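PDB 3UN6: ABC transporter substrate-binding protein from Staphylococcus aureus subsp. aureus NCTC 8325, which probably serves as the ligand-binding component of an ABC-type import system and carries bound zinc. Local coordinates for residues A[148-152]-A[214-220]. Sequence-based numbering, arbitrary orientation.
Sequences THYLL and VIPDAYC. With ZN (zinc ion), chain B.
C220 SG approaches the imidazole ring of H149 obliquely, 4.3 Å from the ring centroid and 51° off the ring normal. CE1 of H149 comes closest, 3.5 Å from C220 SG. NE2 of H149 is hydrogen-bonded to N118 OD1 on strand 112-122, which probably limits rotation of the ring. C220 SG also binds a zinc ion at 2.4 Å, with H46, C221 and a water as the other ligands. With SG anti to the backbone N of C220 (chi1 -173°), the sulfur reaches both the zinc ion and the H149 ring.

T148, at the start of helix 148-159, meets the backbone just before C220. Its OG1 lies 2.6 Å from Y219 O, and the E95 carboxylate is a second partner. CG2 of T148 packs 3.9 Å from CB of A218. The family is that of type 2 periplasmic-binding proteins, whose fold has two lobes. This loop joins strand 206-210 of one sheet to strand 221-225 of the other. A type II turn, I215 to A218, bends it. One turn along the helix, CD2 of L152 makes apolar contact with CG1 of I215 (3.9 Å) and CB of V214 (4.0 Å). The L152 and I215 side chains cross at a slant. CG1 of V214 reaches the L152 carbonyl oxygen.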
# COMPACT_ATOMS: atom_id res chain seq x y z
N THR A 148 -5.21 0.28 6.01
CA THR A 148 -6.16 1.30 5.57
C THR A 148 -7.44 0.62 5.04
O THR A 148 -8.51 1.19 5.05
CB THR A 148 -5.49 2.16 4.49
OG1 THR A 148 -4.44 2.91 5.10
CG2 THR A 148 -6.49 3.15 3.78
N HIS A 149 -7.30 -0.62 4.60
CA HIS A 149 -8.43 -1.42 4.09
C HIS A 149 -9.44 -1.66 5.18
O HIS A 149 -10.64 -1.48 4.95
CB HIS A 149 -7.88 -2.71 3.50
CG HIS A 149 -6.77 -2.47 2.54
ND1 HIS A 149 -5.44 -2.48 2.93
CD2 HIS A 149 -6.79 -2.07 1.24
CE1 HIS A 149 -4.69 -2.16 1.89
NE2 HIS A 149 -5.48 -1.91 0.85
N TYR A 150 -8.98 -2.04 6.38
CA TYR A 150 -9.87 -2.18 7.54
C TYR A 150 -10.59 -0.84 7.81
O TYR A 150 -11.79 -0.82 8.05
CB TYR A 150 -9.09 -2.58 8.79
CG TYR A 150 -9.88 -2.51 10.08
CD1 TYR A 150 -9.74 -1.45 10.97
CD2 TYR A 150 -10.81 -3.51 10.40
CE1 TYR A 150 -10.49 -1.40 12.15
CE2 TYR A 150 -11.53 -3.46 11.55
CZ TYR A 150 -11.38 -2.41 12.43
OH TYR A 150 -12.13 -2.42 13.57
N LEU A 151 -9.85 0.25 7.77
CA LEU A 151 -10.42 1.57 8.04
C LEU A 151 -11.44 1.97 6.98
O LEU A 151 -12.48 2.52 7.30
CB LEU A 151 -9.31 2.63 8.12
CG LEU A 151 -8.24 2.34 9.20
CD1 LEU A 151 -7.12 3.40 9.13
CD2 LEU A 151 -8.85 2.27 10.60
N LEU A 152 -11.13 1.70 5.71
CA LEU A 152 -12.04 2.02 4.62
C LEU A 152 -13.36 1.28 4.78
O LEU A 152 -14.45 1.86 4.64
CB LEU A 152 -11.41 1.67 3.27
CG LEU A 152 -10.34 2.62 2.71
CD1 LEU A 152 -9.55 1.94 1.58
CD2 LEU A 152 -10.99 3.92 2.23
N VAL A 214 -14.72 6.82 -0.37
CA VAL A 214 -14.99 6.52 1.02
C VAL A 214 -14.17 7.42 1.93
O VAL A 214 -14.72 8.10 2.77
CB VAL A 214 -14.66 5.07 1.29
CG1 VAL A 214 -14.97 4.71 2.69
CG2 VAL A 214 -15.46 4.19 0.32
N ILE A 215 -12.85 7.37 1.80
CA ILE A 215 -11.99 8.29 2.55
C ILE A 215 -11.03 8.88 1.52
O ILE A 215 -10.04 8.27 1.17
CB ILE A 215 -11.16 7.62 3.70
CG1 ILE A 215 -12.03 6.80 4.63
CG2 ILE A 215 -10.47 8.69 4.53
CD1 ILE A 215 -11.22 5.96 5.69
N PRO A 216 -11.34 10.07 1.03
CA PRO A 216 -10.50 10.69 0.02
C PRO A 216 -9.02 10.79 0.40
O PRO A 216 -8.68 11.28 1.48
CB PRO A 216 -11.10 12.09 -0.12
CG PRO A 216 -12.54 11.88 0.23
CD PRO A 216 -12.52 10.90 1.34
N ASP A 217 -8.18 10.29 -0.49
CA ASP A 217 -6.72 10.29 -0.35
C ASP A 217 -6.22 9.74 0.99
O ASP A 217 -5.32 10.31 1.63
CB ASP A 217 -6.14 11.69 -0.62
CG ASP A 217 -4.59 11.68 -0.79
OD1 ASP A 217 -4.00 10.62 -1.15
OD2 ASP A 217 -3.95 12.74 -0.55
N ALA A 218 -6.81 8.64 1.44
CA ALA A 218 -6.35 7.97 2.63
C ALA A 218 -4.97 7.39 2.33
O ALA A 218 -4.78 6.71 1.32
CB ALA A 218 -7.32 6.85 3.02
N TYR A 219 -4.00 7.64 3.18
CA TYR A 219 -2.71 7.05 2.96
C TYR A 219 -2.82 5.53 3.16
O TYR A 219 -3.60 5.06 4.01
CB TYR A 219 -1.65 7.64 3.89
CG TYR A 219 -1.28 9.08 3.66
CD1 TYR A 219 -1.59 9.75 2.46
CD2 TYR A 219 -0.49 9.75 4.59
CE1 TYR A 219 -1.20 11.07 2.26
CE2 TYR A 219 -0.08 11.05 4.38
CZ TYR A 219 -0.44 11.71 3.22
OH TYR A 219 -0.03 13.00 3.02
N CYS A 220 -2.07 4.77 2.36
CA CYS A 220 -2.04 3.32 2.48
C CYS A 220 -0.61 2.80 2.66
O CYS A 220 -0.22 2.46 3.75
CB CYS A 220 -2.73 2.66 1.29
SG CYS A 220 -2.90 0.85 1.50
ZN ZN B . -1.19 -0.21 0.20
O HOH W 1 -2.69 0.24 4.76
O HOH W 2 -1.95 -2.47 0.18